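Local coordinates for protein uroporphyrinogen III cosynthase (HemD) (Helicobacter pylori, PDB 3P9Z) that probably catalyses the cyclization of the linear tetrapyrrole hydroxymethylbilane to the macrocycle uroporphyrinogen III, a step in porphyrin and heme biosynthesis, at residues Thr36-Thr44 against Leu108-Leu116; Leu62-Ala72 against His84-Gly92. All blocks are in the same frame, centred on the assembly; numbering follows the deposited sequence.

Contact 1 (Thr36-Thr44 against Leu108-Leu116); sequences TPFNALIFT and LEKKSVLYL
Strands 40-43 and 112-118 pair in parallel, Ala-40 opposite Val-113, Leu-41 opposite Leu-114 and Ile-42 opposite Tyr-115, inside the sheet of one lobe of the two-lobed uroporphyrinogen-III synthase fold. The backbone bonds alternate between the strands: Ala-40 N gives to Ser-112 O (3.3 Å), Leu-114 N to Ala-40 O (2.9 Å), Ile-42 N to Leu-114 O, and Leu-116 N to Ile-42 O. Beside the first of these, Ser-112 N binds the side-chain oxygen Asn-39 OD1 at 2.9 Å, in the carbonyl plane. Asn-39 CG sits between its own N and carbonyl carbon (chi1 53°), which turns the amide toward Ser-112.

Apolar side chains meet on both faces of the pair. On one, Ile-42 CG2 presses on Val-113 CG1 at 3.4 Å, tighter than usual, while the Ile-42 side chain crosses Leu-108 at about a right angle, CD1 against CD1. On the other, Leu-41 and Leu-114 lie side by side, and Phe-43 CZ reaches Leu-116 CD1 at 3.3 Å; helix 46-55 covers this end. The Phe-38 ring takes Leu-114 CB over one face, 3.9 Å from its centroid.

Waters join the margins: one links Pro-37 O to Ser-112 OG, another Asn-39 O to Lys-111 NZ. At the far end, Tyr-115 OH and Thr-44 OG1 both hydrogen-bond a malonate ion, probably from the crystallisation liquor, and a further water accepts from Thr-44 N and donates to Leu-116 O at 2.6 Å.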
loop_
_atom_site.group_PDB
_atom_site.type_symbol
_atom_site.label_atom_id
_atom_site.label_comp_id
_atom_site.label_asym_id
_atom_site.label_seq_id
_atom_site.Cartn_x
_atom_site.Cartn_y
_atom_site.Cartn_z
ATOM N N THR A 36 15.730 -5.953 -20.569
ATOM C CA THR A 36 16.817 -5.410 -21.401
ATOM C C THR A 36 16.593 -3.999 -22.014
ATOM O O THR A 36 17.503 -3.191 -22.004
ATOM C CB THR A 36 17.242 -6.440 -22.507
ATOM O OG1 THR A 36 17.602 -7.685 -21.882
ATOM C CG2 THR A 36 18.437 -5.931 -23.325
ATOM N N PRO A 37 15.386 -3.709 -22.558
ATOM C CA PRO A 37 15.157 -2.372 -23.134
ATOM C C PRO A 37 15.126 -1.187 -22.159
ATOM O O PRO A 37 15.072 -0.038 -22.614
ATOM C CB PRO A 37 13.772 -2.501 -23.787
ATOM C CG PRO A 37 13.562 -3.974 -23.954
ATOM C CD PRO A 37 14.239 -4.604 -22.798
ATOM N N PHE A 38 15.159 -1.442 -20.851
ATOM C CA PHE A 38 14.906 -0.366 -19.871
ATOM C C PHE A 38 16.135 0.125 -19.115
ATOM O O PHE A 38 16.916 -0.684 -18.591
ATOM C CB PHE A 38 13.808 -0.784 -18.874
ATOM C CG PHE A 38 12.557 -1.271 -19.545
ATOM C CD1 PHE A 38 11.604 -0.368 -20.011
ATOM C CD2 PHE A 38 12.335 -2.643 -19.715
ATOM C CE1 PHE A 38 10.456 -0.829 -20.650
ATOM C CE2 PHE A 38 11.191 -3.122 -20.345
ATOM C CZ PHE A 38 10.253 -2.221 -20.824
ATOM N N ASN A 39 16.276 1.449 -19.019
ATOM C CA ASN A 39 17.350 2.032 -18.189
ATOM C C ASN A 39 16.849 2.779 -16.942
ATOM O O ASN A 39 17.624 3.469 -16.260
ATOM C CB ASN A 39 18.287 2.938 -19.020
ATOM C CG ASN A 39 17.540 4.023 -19.809
ATOM O OD1 ASN A 39 16.311 4.165 -19.723
ATOM N ND2 ASN A 39 18.298 4.791 -20.602
ATOM N N ALA A 40 15.558 2.641 -16.655
ATOM C CA ALA A 40 14.974 3.171 -15.432
ATOM C C ALA A 40 13.808 2.317 -14.981
ATOM O O ALA A 40 12.981 1.890 -15.794
ATOM C CB ALA A 40 14.500 4.631 -15.631
ATOM N N LEU A 41 13.734 2.086 -13.678
ATOM C CA LEU A 41 12.571 1.445 -13.092
ATOM C C LEU A 41 11.864 2.465 -12.208
ATOM O O LEU A 41 12.501 3.360 -11.638
ATOM C CB LEU A 41 12.982 0.265 -12.220
ATOM C CG LEU A 41 13.926 -0.829 -12.746
ATOM C CD1 LEU A 41 14.264 -1.743 -11.589
ATOM C CD2 LEU A 41 13.341 -1.625 -13.931
ATOM N N ILE A 42 10.556 2.317 -12.073
ATOM C CA ILE A 42 9.841 3.130 -11.110
ATOM C C ILE A 42 8.874 2.294 -10.274
ATOM O O ILE A 42 8.215 1.383 -10.785
ATOM C CB ILE A 42 9.202 4.391 -11.768
ATOM C CG1 ILE A 42 8.580 5.308 -10.699
ATOM C CG2 ILE A 42 8.202 4.025 -12.885
ATOM C CD1 ILE A 42 8.376 6.695 -11.190
ATOM N N PHE A 43 8.845 2.605 -8.978
ATOM C CA PHE A 43 8.018 1.941 -7.990
ATOM C C PHE A 43 7.219 2.997 -7.228
ATOM O O PHE A 43 7.727 4.097 -6.973
ATOM C CB PHE A 43 8.902 1.196 -6.973
ATOM C CG PHE A 43 9.756 0.108 -7.578
ATOM C CD1 PHE A 43 10.971 0.412 -8.192
ATOM C CD2 PHE A 43 9.351 -1.223 -7.512
ATOM C CE1 PHE A 43 11.782 -0.598 -8.752
ATOM C CE2 PHE A 43 10.152 -2.251 -8.055
ATOM C CZ PHE A 43 11.363 -1.939 -8.675
ATOM N N THR A 44 5.979 2.663 -6.883
ATOM C CA THR A 44 5.160 3.498 -6.001
ATOM C C THR A 44 4.930 2.798 -4.660
ATOM O O THR A 44 4.549 3.439 -3.699
ATOM C CB THR A 44 3.781 3.789 -6.605
ATOM O OG1 THR A 44 3.150 2.549 -6.920
ATOM C CG2 THR A 44 3.891 4.615 -7.859
ATOM N N LEU A 108 13.264 11.531 -15.633
ATOM C CA LEU A 108 12.789 10.392 -16.421
ATOM C C LEU A 108 12.628 10.712 -17.908
ATOM O O LEU A 108 12.425 9.809 -18.729
ATOM C CB LEU A 108 11.475 9.859 -15.856
ATOM C CG LEU A 108 11.472 9.336 -14.418
ATOM C CD1 LEU A 108 10.101 8.731 -14.079
ATOM C CD2 LEU A 108 12.599 8.323 -14.178
ATOM N N GLU A 109 12.721 11.993 -18.247
ATOM C CA GLU A 109 12.654 12.417 -19.640
ATOM C C GLU A 109 13.828 11.775 -20.376
ATOM O O GLU A 109 14.932 11.692 -19.839
ATOM C CB GLU A 109 12.701 13.945 -19.753
ATOM N N LYS A 110 13.571 11.304 -21.590
ATOM C CA LYS A 110 14.582 10.648 -22.425
ATOM C C LYS A 110 15.020 9.267 -21.921
ATOM O O LYS A 110 16.000 8.712 -22.424
ATOM C CB LYS A 110 15.807 11.553 -22.640
ATOM C CG LYS A 110 15.495 13.040 -22.808
ATOM C CD LYS A 110 15.743 13.528 -24.215
ATOM C CE LYS A 110 16.552 14.807 -24.174
ATOM N NZ LYS A 110 16.462 15.561 -25.443
ATOM N N LYS A 111 14.275 8.696 -20.968
ATOM C CA LYS A 111 14.556 7.348 -20.449
ATOM C C LYS A 111 13.508 6.319 -20.911
ATOM O O LYS A 111 12.369 6.684 -21.169
ATOM C CB LYS A 111 14.585 7.341 -18.916
ATOM C CG LYS A 111 15.588 8.291 -18.248
ATOM C CD LYS A 111 17.029 7.947 -18.540
ATOM C CE LYS A 111 17.977 8.882 -17.790
ATOM N NZ LYS A 111 18.673 8.150 -16.711
ATOM N N SER A 112 13.905 5.042 -20.995
ATOM C CA SER A 112 12.960 3.919 -21.152
ATOM C C SER A 112 12.638 3.344 -19.779
ATOM O O SER A 112 13.486 2.700 -19.161
ATOM C CB SER A 112 13.565 2.814 -22.004
ATOM O OG SER A 112 13.541 3.188 -23.361
ATOM N N VAL A 113 11.406 3.575 -19.328
ATOM C CA VAL A 113 10.997 3.315 -17.948
ATOM C C VAL A 113 10.088 2.078 -17.810
ATOM O O VAL A 113 9.153 1.863 -18.601
ATOM C CB VAL A 113 10.258 4.544 -17.348
ATOM C CG1 VAL A 113 9.882 4.291 -15.880
ATOM C CG2 VAL A 113 11.094 5.821 -17.486
ATOM N N LEU A 114 10.382 1.262 -16.809
ATOM C CA LEU A 114 9.550 0.127 -16.485
ATOM C C LEU A 114 8.924 0.390 -15.132
ATOM O O LEU A 114 9.627 0.514 -14.123
ATOM C CB LEU A 114 10.369 -1.159 -16.431
ATOM C CG LEU A 114 9.596 -2.438 -16.064
ATOM C CD1 LEU A 114 8.404 -2.726 -17.034
ATOM C CD2 LEU A 114 10.560 -3.596 -16.060
ATOM N N TYR A 115 7.604 0.494 -15.132
ATOM C CA TYR A 115 6.834 0.706 -13.911
ATOM C C TYR A 115 6.364 -0.633 -13.341
ATOM O O TYR A 115 5.534 -1.305 -13.936
ATOM C CB TYR A 115 5.637 1.610 -14.229
ATOM C CG TYR A 115 4.687 1.870 -13.089
ATOM C CD1 TYR A 115 5.134 1.942 -11.763
ATOM C CD2 TYR A 115 3.337 2.107 -13.343
ATOM C CE1 TYR A 115 4.242 2.209 -10.712
ATOM C CE2 TYR A 115 2.439 2.382 -12.309
ATOM C CZ TYR A 115 2.891 2.433 -11.002
ATOM O OH TYR A 115 1.984 2.701 -9.989
ATOM N N LEU A 116 6.887 -1.009 -12.180
ATOM C CA LEU A 116 6.466 -2.256 -11.525
ATOM C C LEU A 116 5.329 -1.919 -10.573
ATOM O O LEU A 116 5.516 -1.195 -9.580
ATOM C CB LEU A 116 7.660 -2.952 -10.841
ATOM C CG LEU A 116 8.722 -3.154 -11.956
ATOM C CD1 LEU A 116 10.160 -2.990 -11.526
ATOM C CD2 LEU A 116 8.557 -4.424 -12.798
HETATM O O HOH W 1 13.865 0.760 -24.864
HETATM O O HOH W 2 19.194 5.415 -16.300
HETATM O O HOH W 3 17.151 6.523 -22.663
HETATM O O HOH W 4 4.944 0.077 -7.372
#

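Contact 2 (Leu62-Ala72 against His84-Gly92)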
loop_
_atom_site.group_PDB
_atom_site.type_symbol
_atom_site.label_atom_id
_atom_site.label_comp_id
_atom_site.label_asym_id
_atom_site.label_seq_id
_atom_site.Cartn_x
_atom_site.Cartn_y
_atom_site.Cartn_z
ATOM N N LEU A 62 16.513 -11.024 -11.596
ATOM C CA LEU A 62 16.546 -10.161 -10.433
ATOM C C LEU A 62 17.844 -9.343 -10.358
ATOM O O LEU A 62 17.806 -8.146 -10.047
ATOM C CB LEU A 62 16.337 -10.962 -9.136
ATOM C CG LEU A 62 16.477 -10.184 -7.810
ATOM C CD1 LEU A 62 15.478 -9.014 -7.727
ATOM C CD2 LEU A 62 16.340 -11.099 -6.614
ATOM N N LYS A 63 18.981 -9.991 -10.620
ATOM C CA LYS A 63 20.261 -9.290 -10.657
ATOM C C LYS A 63 20.222 -8.163 -11.681
ATOM O O LYS A 63 20.650 -7.044 -11.361
ATOM C CB LYS A 63 21.442 -10.235 -10.947
ATOM C CG LYS A 63 21.744 -11.269 -9.850
ATOM C CD LYS A 63 21.826 -10.652 -8.433
ATOM C CE LYS A 63 22.972 -9.635 -8.276
ATOM N NZ LYS A 63 22.574 -8.514 -7.362
HETATM N N MSE A 64 19.709 -8.443 -12.889
HETATM C CA MSE A 64 19.537 -7.426 -13.930
HETATM C C MSE A 64 18.737 -6.236 -13.395
HETATM O O MSE A 64 19.122 -5.080 -13.557
HETATM C CB MSE A 64 18.813 -8.021 -15.149
HETATM C CG MSE A 64 19.584 -9.104 -15.919
HETATM SE SE MSE A 64 18.412 -10.110 -17.134
HETATM C CE MSE A 64 19.676 -11.491 -17.716
ATOM N N LEU A 65 17.589 -6.550 -12.787
ATOM C CA LEU A 65 16.697 -5.537 -12.224
ATOM C C LEU A 65 17.361 -4.714 -11.110
ATOM O O LEU A 65 17.130 -3.498 -10.999
ATOM C CB LEU A 65 15.402 -6.174 -11.697
ATOM C CG LEU A 65 14.329 -6.605 -12.703
ATOM C CD1 LEU A 65 13.237 -7.296 -11.947
ATOM C CD2 LEU A 65 13.742 -5.450 -13.503
ATOM N N GLN A 66 18.173 -5.377 -10.289
ATOM C CA GLN A 66 18.898 -4.694 -9.226
ATOM C C GLN A 66 19.997 -3.791 -9.785
ATOM O O GLN A 66 20.569 -2.969 -9.050
ATOM C CB GLN A 66 19.483 -5.698 -8.229
ATOM C CG GLN A 66 18.475 -6.117 -7.163
ATOM C CD GLN A 66 18.871 -7.392 -6.423
ATOM O OE1 GLN A 66 19.627 -8.228 -6.932
ATOM N NE2 GLN A 66 18.347 -7.550 -5.221
ATOM N N ASN A 67 20.268 -3.950 -11.081
ATOM C CA ASN A 67 21.302 -3.187 -11.774
ATOM C C ASN A 67 20.768 -1.981 -12.558
ATOM O O ASN A 67 21.541 -1.195 -13.072
ATOM C CB ASN A 67 22.081 -4.109 -12.710
ATOM C CG ASN A 67 23.362 -3.466 -13.233
ATOM O OD1 ASN A 67 24.214 -3.003 -12.454
ATOM N ND2 ASN A 67 23.504 -3.427 -14.557
ATOM N N ILE A 68 19.448 -1.853 -12.661
ATOM C CA ILE A 68 18.827 -0.785 -13.437
ATOM C C ILE A 68 18.427 0.349 -12.494
ATOM O O ILE A 68 17.674 0.117 -11.539
ATOM C CB ILE A 68 17.597 -1.296 -14.241
ATOM C CG1 ILE A 68 18.016 -2.401 -15.214
ATOM C CG2 ILE A 68 16.888 -0.127 -14.968
ATOM C CD1 ILE A 68 16.849 -3.244 -15.782
ATOM N N PRO A 69 18.941 1.569 -12.736
ATOM C CA PRO A 69 18.606 2.684 -11.827
ATOM C C PRO A 69 17.098 2.765 -11.523
ATOM O O PRO A 69 16.274 2.770 -12.443
ATOM C CB PRO A 69 19.112 3.925 -12.574
ATOM C CG PRO A 69 20.242 3.385 -13.469
ATOM C CD PRO A 69 19.792 2.006 -13.874
ATOM N N ALA A 70 16.776 2.802 -10.226
ATOM C CA ALA A 70 15.409 2.749 -9.730
ATOM C C ALA A 70 14.988 4.077 -9.085
ATOM O O ALA A 70 15.752 4.680 -8.311
ATOM C CB ALA A 70 15.265 1.603 -8.715
ATOM N N TYR A 71 13.777 4.509 -9.428
ATOM C CA TYR A 71 13.170 5.729 -8.929
ATOM C C TYR A 71 11.967 5.348 -8.083
ATOM O O TYR A 71 11.343 4.291 -8.299
ATOM C CB TYR A 71 12.746 6.629 -10.088
ATOM C CG TYR A 71 13.925 7.168 -10.891
ATOM C CD1 TYR A 71 14.390 8.464 -10.684
ATOM C CD2 TYR A 71 14.572 6.377 -11.839
ATOM C CE1 TYR A 71 15.454 8.958 -11.399
ATOM C CE2 TYR A 71 15.644 6.858 -12.567
ATOM C CZ TYR A 71 16.080 8.142 -12.337
ATOM O OH TYR A 71 17.140 8.625 -13.026
ATOM N N ALA A 72 11.665 6.184 -7.091
ATOM C CA ALA A 72 10.524 5.943 -6.234
ATOM C C ALA A 72 9.822 7.257 -5.937
ATOM O O ALA A 72 10.416 8.330 -6.029
ATOM C CB ALA A 72 10.959 5.264 -4.948
ATOM N N HIS A 84 17.223 -3.325 0.034
ATOM C CA HIS A 84 17.220 -4.640 -0.595
ATOM C C HIS A 84 18.081 -4.760 -1.849
ATOM O O HIS A 84 17.790 -5.558 -2.732
ATOM C CB HIS A 84 15.780 -5.136 -0.804
ATOM C CG HIS A 84 15.072 -5.446 0.480
ATOM N ND1 HIS A 84 15.209 -6.652 1.135
ATOM C CD2 HIS A 84 14.249 -4.693 1.249
ATOM C CE1 HIS A 84 14.491 -6.634 2.246
ATOM N NE2 HIS A 84 13.901 -5.455 2.340
ATOM N N HIS A 85 19.142 -3.949 -1.913
ATOM C CA HIS A 85 20.219 -4.094 -2.910
ATOM C C HIS A 85 19.862 -3.680 -4.349
ATOM O O HIS A 85 20.523 -4.078 -5.305
ATOM C CB HIS A 85 20.829 -5.507 -2.849
ATOM C CG HIS A 85 21.240 -5.915 -1.466
ATOM N ND1 HIS A 85 20.979 -7.164 -0.946
ATOM C CD2 HIS A 85 21.859 -5.220 -0.477
ATOM C CE1 HIS A 85 21.436 -7.229 0.293
ATOM N NE2 HIS A 85 21.975 -6.062 0.602
ATOM N N PHE A 86 18.827 -2.866 -4.497
ATOM C CA PHE A 86 18.531 -2.284 -5.800
ATOM C C PHE A 86 19.432 -1.073 -5.983
ATOM O O PHE A 86 19.935 -0.510 -5.000
ATOM C CB PHE A 86 17.052 -1.921 -5.909
ATOM C CG PHE A 86 16.158 -3.114 -6.124
ATOM C CD1 PHE A 86 15.817 -3.946 -5.064
ATOM C CD2 PHE A 86 15.665 -3.406 -7.387
ATOM C CE1 PHE A 86 14.990 -5.055 -5.267
ATOM C CE2 PHE A 86 14.836 -4.513 -7.605
ATOM C CZ PHE A 86 14.503 -5.340 -6.552
ATOM N N LYS A 87 19.676 -0.726 -7.239
ATOM C CA LYS A 87 20.395 0.476 -7.609
ATOM C C LYS A 87 19.466 1.704 -7.588
ATOM O O LYS A 87 18.672 1.929 -8.506
ATOM C CB LYS A 87 21.003 0.297 -9.002
ATOM C CG LYS A 87 21.779 1.508 -9.494
ATOM C CD LYS A 87 22.301 1.286 -10.908
ATOM C CE LYS A 87 23.572 0.450 -10.904
ATOM N NZ LYS A 87 23.837 -0.098 -12.265
ATOM N N VAL A 88 19.583 2.519 -6.551
ATOM C CA VAL A 88 18.709 3.692 -6.434
ATOM C C VAL A 88 19.306 4.905 -7.163
ATOM O O VAL A 88 20.426 5.319 -6.872
ATOM C CB VAL A 88 18.414 4.032 -4.952
ATOM C CG1 VAL A 88 17.455 5.195 -4.853
ATOM C CG2 VAL A 88 17.850 2.792 -4.230
ATOM N N ALA A 89 18.549 5.471 -8.098
ATOM C CA ALA A 89 19.010 6.622 -8.871
ATOM C C ALA A 89 19.123 7.891 -8.041
ATOM O O ALA A 89 18.398 8.074 -7.062
ATOM C CB ALA A 89 18.099 6.858 -10.059
ATOM N N PHE A 90 20.057 8.754 -8.443
ATOM C CA PHE A 90 20.193 10.097 -7.916
ATOM C C PHE A 90 18.879 10.859 -8.100
ATOM O O PHE A 90 18.396 10.991 -9.219
ATOM C CB PHE A 90 21.327 10.826 -8.647
ATOM C CG PHE A 90 21.526 12.256 -8.202
ATOM C CD1 PHE A 90 22.178 12.542 -7.005
ATOM C CD2 PHE A 90 21.067 13.321 -8.990
ATOM C CE1 PHE A 90 22.379 13.873 -6.596
ATOM C CE2 PHE A 90 21.265 14.659 -8.594
ATOM C CZ PHE A 90 21.920 14.926 -7.388
HETATM N N MSE A 91 18.295 11.350 -7.006
HETATM C CA MSE A 91 17.029 12.096 -7.104
HETATM C C MSE A 91 17.105 13.539 -6.572
HETATM O O MSE A 91 16.073 14.151 -6.300
HETATM C CB MSE A 91 15.871 11.316 -6.458
HETATM C CG MSE A 91 15.316 10.168 -7.334
HETATM SE SE MSE A 91 14.112 8.907 -6.392
HETATM C CE MSE A 91 15.414 8.025 -5.239
ATOM N N GLY A 92 18.315 14.047 -6.435
ATOM C CA GLY A 92 18.533 15.404 -6.040
ATOM C C GLY A 92 18.791 15.622 -4.575
ATOM O O GLY A 92 18.599 14.767 -3.763
HETATM O O HOH W 5 17.614 -1.259 -9.338
HETATM O O HOH W 6 18.837 10.406 -11.949
#
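The Tyr-71 ring carries Ala-89 CB over one face, 3.5 Å from the centroid and displaced toward the rim nearest CZ. Met-91, a selenomethionine, runs past the ring in the opposite direction, its SE in an oblique Met-aromatic contact 5.5 Å from the centroid and its CG by Tyr-71 CD1. The Phe-86 ring receives Gln-66 CG almost exactly over its centre (3.8 Å, 5° off the normal), and Leu-62 CD1 approaches CZ obliquely. Gln-66 extends beyond CG across Phe-86, its amide turned 73° from the ring plane and NE2 weakly bonded to His-84 O.

Backbone bonds join the two segments beyond the Schellman motif, with His-85 as its C-prime residue, that ends helix 75-83. A single bridge pairs Ala-70 with Val-88: Ala-70 N gives to Lys-87 O at 2.7 Å, and Ala-89 N to Ala-70 O at 2.9 Å. Residues 87-89 thus meet strand 70-72, an outermost strand of the sheet within this chain, through one bridge; 84-92 has no regular strand.

Lys-87 leaves its backbone with CG anti to N (chi1 180°), passes Pro-69 and bends at chi3 to Asn-67. Its NZ gives bonds to Asn-67 O (2.7 Å) and OD1 (2.9 Å), the latter from well above the amide plane. Two neutral oxygens of one residue, Asn-67, fix where the ammonium group lies and probably offset part of its charge, without an ion pair between these segments.

How the contacts relate
From the N terminus, after strands 7-10 and 19-28, the chain forms strand 40-43, then passes through helices 46-55 and 60-66 to strand 70-72. Contact 2 closes the shorter loop, around helix 75-83, by returning 84-92 to 62-72. Contact 1 closes the longer one when the chain, after helix 105-108, sets strand 112-118 beside 40-43; contact 2 is nested within it. Strand 40-43 lies between 70-72 and 112-118, and Leu-41 meets contact 2 through its N to Pro-69 O (2.9 Å) and its O to Tyr-71 N (2.8 Å), probable hydrogen bonds. Together the contacts tie the interior strands to the sheet's margin and the loop beyond it.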